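Local coordinates for putative sugar binding protein (Bacteroides vulgatus ATCC 8482, PDB 3KEZ) that probably binds sugars or other nutrients at the bacterial outer membrane as a calcium-containing member of the SusD family, at residues Asn18-Ile23 with Asp100-Asp105; Thr287-Gln292 with Lys410-Lys415; Lys311-Val316 with Asn420-Asn425. All coordinates share one frame; numbering follows the deposited sequence.

Contact 1 of 3, residues Asn18-Ile23 with Asp100-Asp105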
loop_
_atom_site.group_PDB
_atom_site.type_symbol
_atom_site.label_atom_id
_atom_site.label_comp_id
_atom_site.label_asym_id
_atom_site.label_seq_id
_atom_site.Cartn_x
_atom_site.Cartn_y
_atom_site.Cartn_z
ATOM N N ASN A 18 -12.011 17.513 -24.120
ATOM C CA ASN A 18 -12.497 18.783 -24.581
ATOM C C ASN A 18 -13.084 19.645 -23.461
ATOM O O ASN A 18 -13.023 20.861 -23.534
ATOM C CB ASN A 18 -13.568 18.535 -25.636
ATOM C CG ASN A 18 -12.989 17.979 -26.921
ATOM O OD1 ASN A 18 -13.474 16.985 -27.448
ATOM N ND2 ASN A 18 -11.950 18.629 -27.436
ATOM N N VAL A 19 -13.680 19.019 -22.449
ATOM C CA VAL A 19 -14.338 19.731 -21.354
ATOM C C VAL A 19 -13.955 19.043 -20.050
ATOM O O VAL A 19 -13.441 17.922 -20.058
ATOM C CB VAL A 19 -15.874 19.709 -21.541
ATOM C CG1 VAL A 19 -16.270 20.484 -22.773
ATOM C CG2 VAL A 19 -16.383 18.270 -21.695
ATOM N N LEU A 20 -14.196 19.705 -18.923
ATOM C CA LEU A 20 -13.800 19.155 -17.625
ATOM C C LEU A 20 -14.351 17.766 -17.352
ATOM O O LEU A 20 -13.672 16.917 -16.768
ATOM C CB LEU A 20 -14.217 20.080 -16.473
ATOM C CG LEU A 20 -13.169 21.003 -15.840
ATOM C CD1 LEU A 20 -13.678 21.425 -14.493
ATOM C CD2 LEU A 20 -11.802 20.328 -15.691
ATOM N N SER A 21 -15.593 17.542 -17.746
ATOM C CA SER A 21 -16.243 16.292 -17.438
ATOM C C SER A 21 -15.531 15.110 -18.120
ATOM O O SER A 21 -15.669 13.959 -17.682
ATOM C CB SER A 21 -17.699 16.381 -17.884
ATOM O OG SER A 21 -17.773 16.627 -19.266
ATOM N N ASP A 22 -14.768 15.393 -19.174
ATOM C CA ASP A 22 -13.915 14.368 -19.776
ATOM C C ASP A 22 -12.785 13.953 -18.827
ATOM O O ASP A 22 -12.346 12.775 -18.831
ATOM C CB ASP A 22 -13.345 14.830 -21.124
ATOM C CG ASP A 22 -14.431 15.110 -22.163
ATOM O OD1 ASP A 22 -15.411 14.317 -22.256
ATOM O OD2 ASP A 22 -14.285 16.119 -22.899
ATOM N N ILE A 23 -12.296 14.915 -18.042
ATOM C CA ILE A 23 -11.281 14.619 -17.049
ATOM C C ILE A 23 -11.914 13.736 -15.994
ATOM O O ILE A 23 -11.317 12.751 -15.593
ATOM C CB ILE A 23 -10.708 15.846 -16.332
ATOM C CG1 ILE A 23 -10.111 16.840 -17.347
ATOM C CG2 ILE A 23 -9.653 15.360 -15.287
ATOM C CD1 ILE A 23 -8.966 16.262 -18.120
ATOM N N ASP A 100 -4.712 21.549 -18.025
ATOM C CA ASP A 100 -4.375 22.979 -17.902
ATOM C C ASP A 100 -4.728 23.783 -19.163
ATOM O O ASP A 100 -4.742 24.992 -19.133
ATOM C CB ASP A 100 -2.891 23.157 -17.571
ATOM C CG ASP A 100 -2.529 22.623 -16.190
ATOM O OD1 ASP A 100 -3.388 22.662 -15.281
ATOM O OD2 ASP A 100 -1.371 22.193 -16.012
ATOM N N LYS A 101 -5.031 23.098 -20.252
ATOM C CA LYS A 101 -5.400 23.750 -21.489
ATOM C C LYS A 101 -6.877 24.087 -21.521
ATOM O O LYS A 101 -7.290 24.915 -22.329
ATOM C CB LYS A 101 -5.066 22.859 -22.670
ATOM C CG LYS A 101 -3.570 22.522 -22.782
ATOM C CD LYS A 101 -3.315 21.464 -23.850
ATOM C CE LYS A 101 -1.831 21.294 -24.121
ATOM N NZ LYS A 101 -1.579 20.816 -25.515
ATOM N N LEU A 102 -7.672 23.449 -20.663
ATOM C CA LEU A 102 -9.122 23.615 -20.705
ATOM C C LEU A 102 -9.458 24.988 -20.148
ATOM O O LEU A 102 -9.027 25.317 -19.071
ATOM C CB LEU A 102 -9.818 22.512 -19.885
ATOM C CG LEU A 102 -9.696 21.057 -20.354
ATOM C CD1 LEU A 102 -10.382 20.051 -19.375
ATOM C CD2 LEU A 102 -10.279 20.945 -21.761
ATOM N N SER A 103 -10.182 25.815 -20.881
ATOM C CA SER A 103 -10.663 27.056 -20.272
ATOM C C SER A 103 -11.920 26.748 -19.435
ATOM O O SER A 103 -12.813 26.023 -19.856
ATOM C CB SER A 103 -10.884 28.182 -21.291
ATOM O OG SER A 103 -12.023 27.963 -22.077
ATOM N N ILE A 104 -11.933 27.265 -18.217
ATOM C CA ILE A 104 -12.962 26.956 -17.246
ATOM C C ILE A 104 -13.428 28.271 -16.624
ATOM O O ILE A 104 -12.812 29.317 -16.847
ATOM C CB ILE A 104 -12.420 25.979 -16.150
ATOM C CG1 ILE A 104 -11.293 26.617 -15.347
ATOM C CG2 ILE A 104 -11.906 24.670 -16.797
ATOM C CD1 ILE A 104 -10.808 25.738 -14.216
ATOM N N ASP A 105 -14.506 28.214 -15.852
ATOM C CA ASP A 105 -14.982 29.379 -15.101
ATOM C C ASP A 105 -14.171 29.544 -13.828
ATOM O O ASP A 105 -13.662 28.566 -13.286
ATOM C CB ASP A 105 -16.442 29.189 -14.719
ATOM C CG ASP A 105 -17.327 28.912 -15.927
ATOM O OD1 ASP A 105 -17.062 29.519 -16.991
ATOM O OD2 ASP A 105 -18.280 28.097 -15.806
#

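Contact 2 of 3, residues Thr287-Gln292 with Lys410-Lys415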
loop_
_atom_site.group_PDB
_atom_site.type_symbol
_atom_site.label_atom_id
_atom_site.label_comp_id
_atom_site.label_asym_id
_atom_site.label_seq_id
_atom_site.Cartn_x
_atom_site.Cartn_y
_atom_site.Cartn_z
ATOM N N THR A 287 1.378 -15.941 9.932
ATOM C CA THR A 287 2.353 -16.933 10.357
ATOM C C THR A 287 2.220 -17.180 11.875
ATOM O O THR A 287 1.671 -16.346 12.606
ATOM C CB THR A 287 3.775 -16.486 10.038
ATOM O OG1 THR A 287 3.959 -15.186 10.604
ATOM C CG2 THR A 287 4.009 -16.436 8.465
ATOM N N CYS A 288 2.710 -18.319 12.345
ATOM C CA CYS A 288 2.718 -18.572 13.794
ATOM C C CYS A 288 3.505 -17.539 14.580
ATOM O O CYS A 288 3.093 -17.114 15.669
ATOM C CB CYS A 288 3.280 -19.949 14.084
ATOM S SG CYS A 288 2.181 -21.282 13.492
ATOM N N SER A 289 4.668 -17.176 14.057
ATOM C CA SER A 289 5.502 -16.166 14.712
ATOM C C SER A 289 4.760 -14.825 14.870
ATOM O O SER A 289 4.894 -14.172 15.903
ATOM C CB SER A 289 6.834 -15.942 13.974
ATOM O OG SER A 289 6.681 -15.592 12.601
ATOM N N PHE A 290 3.962 -14.430 13.874
ATOM C CA PHE A 290 3.226 -13.173 14.002
ATOM C C PHE A 290 2.074 -13.309 15.028
ATOM O O PHE A 290 1.849 -12.415 15.831
ATOM C CB PHE A 290 2.650 -12.683 12.687
ATOM C CG PHE A 290 1.800 -11.450 12.855
ATOM C CD1 PHE A 290 2.389 -10.223 13.031
ATOM C CD2 PHE A 290 0.426 -11.531 12.882
ATOM C CE1 PHE A 290 1.609 -9.074 13.186
ATOM C CE2 PHE A 290 -0.342 -10.419 13.070
ATOM C CZ PHE A 290 0.262 -9.168 13.213
ATOM N N TYR A 291 1.356 -14.426 14.977
ATOM C CA TYR A 291 0.338 -14.708 15.997
ATOM C C TYR A 291 0.923 -14.652 17.413
ATOM O O TYR A 291 0.338 -14.027 18.310
ATOM C CB TYR A 291 -0.334 -16.047 15.726
ATOM C CG TYR A 291 -1.434 -16.408 16.688
ATOM C CD1 TYR A 291 -2.452 -15.512 16.981
ATOM C CD2 TYR A 291 -1.442 -17.644 17.325
ATOM C CE1 TYR A 291 -3.465 -15.834 17.851
ATOM C CE2 TYR A 291 -2.454 -17.985 18.218
ATOM C CZ TYR A 291 -3.456 -17.081 18.470
ATOM O OH TYR A 291 -4.423 -17.410 19.338
ATOM N N GLN A 292 2.092 -15.276 17.606
ATOM C CA GLN A 292 2.758 -15.254 18.913
ATOM C C GLN A 292 3.212 -13.854 19.356
ATOM O O GLN A 292 3.024 -13.486 20.526
ATOM C CB GLN A 292 3.889 -16.251 18.953
ATOM C CG GLN A 292 3.309 -17.671 18.921
ATOM C CD GLN A 292 4.348 -18.756 18.879
ATOM O OE1 GLN A 292 5.552 -18.500 18.701
ATOM N NE2 GLN A 292 3.882 -20.002 18.993
ATOM N N LYS A 410 13.252 -12.524 8.303
ATOM C CA LYS A 410 13.553 -13.844 8.884
ATOM C C LYS A 410 12.236 -14.559 9.233
ATOM O O LYS A 410 11.583 -14.202 10.188
ATOM C CB LYS A 410 14.438 -13.681 10.134
ATOM C CG LYS A 410 15.879 -13.303 9.758
ATOM C CD LYS A 410 16.786 -13.064 10.938
ATOM C CE LYS A 410 18.195 -12.662 10.523
ATOM N NZ LYS A 410 19.121 -12.636 11.688
ATOM N N ARG A 411 11.814 -15.491 8.382
ATOM C CA ARG A 411 10.690 -16.378 8.667
ATOM C C ARG A 411 11.118 -17.377 9.750
ATOM O O ARG A 411 12.201 -17.949 9.655
ATOM C CB ARG A 411 10.271 -17.111 7.389
ATOM C CG ARG A 411 9.653 -16.169 6.366
ATOM C CD ARG A 411 9.588 -16.767 5.017
ATOM N NE ARG A 411 8.792 -15.945 4.121
ATOM C CZ ARG A 411 8.613 -16.187 2.833
ATOM N NH1 ARG A 411 9.203 -17.229 2.213
ATOM N NH2 ARG A 411 7.816 -15.388 2.155
ATOM N N ILE A 412 10.282 -17.529 10.780
ATOM C CA ILE A 412 10.593 -18.353 11.960
ATOM C C ILE A 412 9.697 -19.596 11.952
ATOM O O ILE A 412 8.461 -19.500 11.932
ATOM C CB ILE A 412 10.357 -17.585 13.290
ATOM C CG1 ILE A 412 10.821 -16.124 13.190
ATOM C CG2 ILE A 412 11.056 -18.286 14.461
ATOM C CD1 ILE A 412 12.236 -15.967 12.768
ATOM N N ASP A 413 10.271 -20.777 11.924
ATOM C CA ASP A 413 9.379 -21.929 11.857
ATOM C C ASP A 413 9.031 -22.375 13.263
ATOM O O ASP A 413 9.607 -23.306 13.776
ATOM C CB ASP A 413 9.938 -23.067 10.995
ATOM C CG ASP A 413 8.810 -23.917 10.342
ATOM O OD1 ASP A 413 7.644 -23.427 10.136
ATOM O OD2 ASP A 413 9.097 -25.091 10.069
ATOM N N VAL A 414 8.133 -21.640 13.896
ATOM C CA VAL A 414 7.609 -21.994 15.213
ATOM C C VAL A 414 6.190 -22.507 15.023
ATOM O O VAL A 414 5.521 -22.137 14.054
ATOM C CB VAL A 414 7.615 -20.810 16.203
ATOM C CG1 VAL A 414 9.026 -20.517 16.645
ATOM C CG2 VAL A 414 6.976 -19.559 15.584
ATOM N N LYS A 415 5.755 -23.393 15.921
ATOM C CA LYS A 415 4.415 -23.945 15.859
ATOM C C LYS A 415 3.521 -23.341 16.944
ATOM O O LYS A 415 3.998 -22.839 17.964
ATOM C CB LYS A 415 4.431 -25.481 15.983
ATOM C CG LYS A 415 5.172 -26.266 14.857
ATOM C CD LYS A 415 4.898 -25.736 13.426
ATOM C CE LYS A 415 5.500 -26.646 12.320
ATOM N NZ LYS A 415 6.958 -26.447 12.092
HETATM O O HOH W 1 5.885 -18.708 11.801
HETATM O O HOH W 2 7.537 -16.365 10.155
#

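Contact 3 of 3, residues Lys311-Val316 with Asn420-Asn425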
loop_
_atom_site.group_PDB
_atom_site.type_symbol
_atom_site.label_atom_id
_atom_site.label_comp_id
_atom_site.label_asym_id
_atom_site.label_seq_id
_atom_site.Cartn_x
_atom_site.Cartn_y
_atom_site.Cartn_z
ATOM N N LYS A 311 -9.021 -24.682 14.895
ATOM C CA LYS A 311 -7.736 -24.415 15.513
ATOM C C LYS A 311 -6.637 -24.640 14.474
ATOM O O LYS A 311 -5.576 -25.165 14.802
ATOM C CB LYS A 311 -7.521 -25.281 16.776
ATOM C CG LYS A 311 -8.436 -24.919 17.961
ATOM C CD LYS A 311 -7.887 -25.387 19.336
ATOM C CE LYS A 311 -8.500 -24.591 20.517
ATOM N NZ LYS A 311 -8.356 -23.078 20.424
ATOM N N TYR A 312 -6.878 -24.224 13.219
ATOM C CA TYR A 312 -5.958 -24.541 12.121
ATOM C C TYR A 312 -5.170 -23.347 11.563
ATOM O O TYR A 312 -3.966 -23.463 11.341
ATOM C CB TYR A 312 -6.703 -25.179 10.956
ATOM C CG TYR A 312 -7.645 -26.283 11.347
ATOM C CD1 TYR A 312 -7.285 -27.239 12.314
ATOM C CD2 TYR A 312 -8.908 -26.389 10.744
ATOM C CE1 TYR A 312 -8.183 -28.273 12.678
ATOM C CE2 TYR A 312 -9.800 -27.416 11.105
ATOM C CZ TYR A 312 -9.433 -28.344 12.061
ATOM O OH TYR A 312 -10.323 -29.335 12.395
ATOM N N TYR A 313 -5.896 -22.258 11.275
ATOM C CA TYR A 313 -5.375 -21.051 10.669
ATOM C C TYR A 313 -6.085 -19.826 11.232
ATOM O O TYR A 313 -7.237 -19.912 11.694
ATOM C CB TYR A 313 -5.666 -21.019 9.187
ATOM C CG TYR A 313 -5.225 -22.208 8.429
ATOM C CD1 TYR A 313 -3.905 -22.340 8.041
ATOM C CD2 TYR A 313 -6.130 -23.192 8.066
ATOM C CE1 TYR A 313 -3.480 -23.451 7.348
ATOM C CE2 TYR A 313 -5.717 -24.307 7.356
ATOM C CZ TYR A 313 -4.387 -24.419 6.996
ATOM O OH TYR A 313 -3.949 -25.497 6.271
ATOM N N ALA A 314 -5.403 -18.689 11.174
ATOM C CA ALA A 314 -5.984 -17.420 11.543
ATOM C C ALA A 314 -5.872 -16.481 10.356
ATOM O O ALA A 314 -4.770 -16.188 9.869
ATOM C CB ALA A 314 -5.289 -16.840 12.746
ATOM N N TYR A 315 -7.023 -16.004 9.897
ATOM C CA TYR A 315 -7.096 -15.050 8.804
ATOM C C TYR A 315 -7.215 -13.629 9.352
ATOM O O TYR A 315 -7.719 -13.428 10.456
ATOM C CB TYR A 315 -8.300 -15.385 7.914
ATOM C CG TYR A 315 -8.095 -16.708 7.230
ATOM C CD1 TYR A 315 -7.453 -16.763 6.016
ATOM C CD2 TYR A 315 -8.423 -17.915 7.859
ATOM C CE1 TYR A 315 -7.171 -17.949 5.416
ATOM C CE2 TYR A 315 -8.161 -19.132 7.251
ATOM C CZ TYR A 315 -7.541 -19.128 6.015
ATOM O OH TYR A 315 -7.262 -20.274 5.361
ATOM N N VAL A 316 -6.739 -12.651 8.589
ATOM C CA VAL A 316 -6.866 -11.260 8.984
ATOM C C VAL A 316 -8.185 -10.734 8.437
ATOM O O VAL A 316 -8.353 -10.541 7.246
ATOM C CB VAL A 316 -5.691 -10.420 8.499
ATOM C CG1 VAL A 316 -5.861 -8.939 8.897
ATOM C CG2 VAL A 316 -4.377 -11.009 9.064
ATOM N N ASN A 420 -2.945 -24.901 14.281
ATOM C CA ASN A 420 -2.061 -26.061 14.217
ATOM C C ASN A 420 -1.778 -26.560 12.822
ATOM O O ASN A 420 -0.991 -27.478 12.671
ATOM C CB ASN A 420 -2.543 -27.215 15.133
ATOM C CG ASN A 420 -3.836 -27.859 14.667
ATOM O OD1 ASN A 420 -4.171 -27.828 13.487
ATOM N ND2 ASN A 420 -4.559 -28.467 15.595
ATOM N N LYS A 421 -2.402 -25.973 11.801
ATOM C CA LYS A 421 -2.059 -26.308 10.410
ATOM C C LYS A 421 -1.186 -25.267 9.718
ATOM O O LYS A 421 -0.803 -25.441 8.558
ATOM C CB LYS A 421 -3.329 -26.558 9.589
ATOM C CG LYS A 421 -4.041 -27.850 9.966
ATOM C CD LYS A 421 -5.362 -28.023 9.228
ATOM C CE LYS A 421 -6.113 -29.235 9.770
ATOM N NZ LYS A 421 -7.565 -29.097 9.587
ATOM N N THR A 422 -0.859 -24.189 10.420
ATOM C CA THR A 422 -0.056 -23.130 9.847
ATOM C C THR A 422 1.422 -23.460 10.019
ATOM O O THR A 422 1.919 -23.556 11.138
ATOM C CB THR A 422 -0.327 -21.789 10.585
ATOM O OG1 THR A 422 -1.723 -21.478 10.550
ATOM C CG2 THR A 422 0.509 -20.635 9.982
ATOM N N LYS A 423 2.143 -23.595 8.926
ATOM C CA LYS A 423 3.570 -23.889 9.017
ATOM C C LYS A 423 4.234 -23.382 7.746
ATOM O O LYS A 423 3.619 -23.386 6.674
ATOM C CB LYS A 423 3.821 -25.400 9.212
ATOM C CG LYS A 423 3.436 -26.285 8.053
ATOM C CD LYS A 423 3.818 -27.799 8.331
ATOM C CE LYS A 423 5.332 -27.995 8.646
ATOM N NZ LYS A 423 5.840 -29.415 8.658
ATOM N N HIS A 424 5.484 -22.949 7.860
ATOM C CA HIS A 424 6.206 -22.499 6.670
ATOM C C HIS A 424 6.441 -23.654 5.676
ATOM O O HIS A 424 6.551 -24.827 6.054
ATOM C CB HIS A 424 7.496 -21.770 7.038
ATOM C CG HIS A 424 7.264 -20.390 7.551
ATOM N ND1 HIS A 424 6.888 -19.342 6.736
ATOM C CD2 HIS A 424 7.300 -19.897 8.809
ATOM C CE1 HIS A 424 6.725 -18.257 7.473
ATOM N NE2 HIS A 424 6.982 -18.563 8.734
ATOM N N ASN A 425 6.471 -23.329 4.393
ATOM C CA ASN A 425 6.779 -24.322 3.368
ATOM C C ASN A 425 7.419 -23.589 2.204
ATOM O O ASN A 425 6.781 -23.273 1.209
ATOM C CB ASN A 425 5.503 -25.058 2.922
ATOM C CG ASN A 425 5.781 -26.156 1.947
ATOM O OD1 ASN A 425 6.935 -26.546 1.721
ATOM N ND2 ASN A 425 4.719 -26.701 1.375
HETATM O O HOH W 3 -2.692 -18.970 10.619
#

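Contact 1 of 3, residues Asn18-Ile23 with Asp100-Asp105
Leu102 lies against the opening turn of helix 20-34: in this helix-rich SusD-family fold, the loop between helices 80-96 and 109-134 packs on the start of that helix. With CG beside the backbone N and anti to the carbonyl carbon (chi1 -65°), the two methyls of Leu102 divide the work. CD2 runs up to the main chain before the helix, 3.3 Å from Asn18 O, while CD1 faces the first turn, 3.8 Å from CG1 of Ile23 and 4.0 Å from CD2 of Leu20. Ile23 and Leu102 run alongside each other with opposite headings, whereas Leu20 passes the leucine of the loop at a slant. Leu20 also serves a second partner in the loop, its CG resting 4.0 Å from CG2 of Ile104. Helix 109-134 backs this cluster, since Leu20 also touches Tyr111 and Leu115. With an alanine here in place of Leu102, the branch that carries CD1 and CD2 is gone, which would probably leave a gap between Ile23 and the loop, with Ile104 as Leu20's remaining loop partner. The turn that receives the leucine is itself tied by Asp22, whose OD2 takes two backbone N-H groups from opposite faces of the carboxylate plane, Asn18 N at 2.9 Å and Val19 N at 3.0 Å.

Contact 2 of 3, residues Thr287-Gln292 with Lys410-Lys415
Extended beyond CG (chi2 177°) from a first torsion that sets CG anti to the carbonyl carbon, Gln292 carries its amide from the helix to Val414 and Lys415. NE2 makes a bent, weak bond to Lys415 O at 3.0 Å, with an N-H...O angle of 125°; its stronger partner is the carboxylate of Asp416, just beyond. The side chains of Gln292 and Val414 meet at a slant, OE1 of the glutamine 3.6 Å from CG2 of the valine. That methyl sits between the backbone N and carbonyl carbon of Val414 and reaches the first helical turn, 3.7 Å from Ser289 N and 4.0 Å from CB of Cys288. Backbone meets side chain next to it, where Val414 O comes within 3.1 Å of Cys288 CB. Farther along, Ser289 CB packs on Ile412 CB at 3.9 Å, and two waters join the polar atoms beside this contact. Water 1 accepts from Ser289 N and donates to Ile412 O at 2.7 Å, and so takes up an N-H that a helix start leaves without a backbone acceptor. Water 2 joins OG of Ser289 to Ile412 N, which it meets at 3.0 Å. At the N-cap, Thr287 OG1 accepts a weak bond from Phe290 N. The whole is an N-capped first turn of helix 288-295, flanked by a hydrated surface loop of the SusD-family region.

Contact 3 of 3, residues Lys311-Val316 with Asn420-Asn425
Lys421 stretches alongside Tyr312 and brings its ammonium group over the ring, while the main chains behind them are joined by hydrogen bonds. Together these make the tight part. Asn420 N points almost straight at Lys311 O, 2.7 Å away with an N-H...O angle of 175°, although it stands tilted from the carbonyl plane. One residue on, Lys421 N reaches Tyr312 O at 3.0 Å, in the carbonyl plane and on a lone pair. Thr422 OG1 lies 3.1 Å from the same Tyr312 O and 2.7 Å from water 3, both within reach of the hydroxyl; water 3 in turn accepts from Ala314 N. A classic beta bulge sets Tyr312 and Tyr313 opposite Asp309 in the hairpin of strands 306-309 and 313-316, and it is beside this irregularity that the loop attaches. The side chain of Tyr313 lies roughly perpendicular to that of Lys421, its CZ 3.5 Å from Lys421 CB. With CG anti to the carbonyl carbon (chi1 -70°) and extended beyond it, Lys421 keeps CD by Tyr312 CB and sets NZ 2.9 Å from the ring centroid, 3° off its normal: a cation-pi contact. The looser, solvent side holds the exposed side chain of Lys311, which ends pointing off from the loop, and the outer part of Asn420, whose OD1 approaches the Tyr312 ring edge 3.4 Å from CD1. The electron-rich face thus meets the ammonium, while the slightly positive C-H edge meets a partly negative amide oxygen, which implies that the ring face probably stabilises the ammonium over Tyr312 at an exposed site.

How the contacts relate
Contact 1 stands alone: its centre lies 54 Å from that of contact 2 and 53 Å from that of contact 3, on the other side of the chain's centre. It lies in the N-terminal part of the chain, whereas contacts 2 and 3 both lie in the C-terminal SusD-family region, and it closes before they open. Contacts 2 and 3 interleave, in the order 287-292, 311-316, 410-415, 420-425, with centres 10 Å apart. Both use the long loop between strands 409-410 and 430-431, which passes helix 288-295 and then the hairpin strand 313-316. Asp413 OD1 and His424 N, 3.2 Å apart in a probable hydrogen bond, link its two parts. One irregular loop is thus fastened at successive points, away from the calcium site.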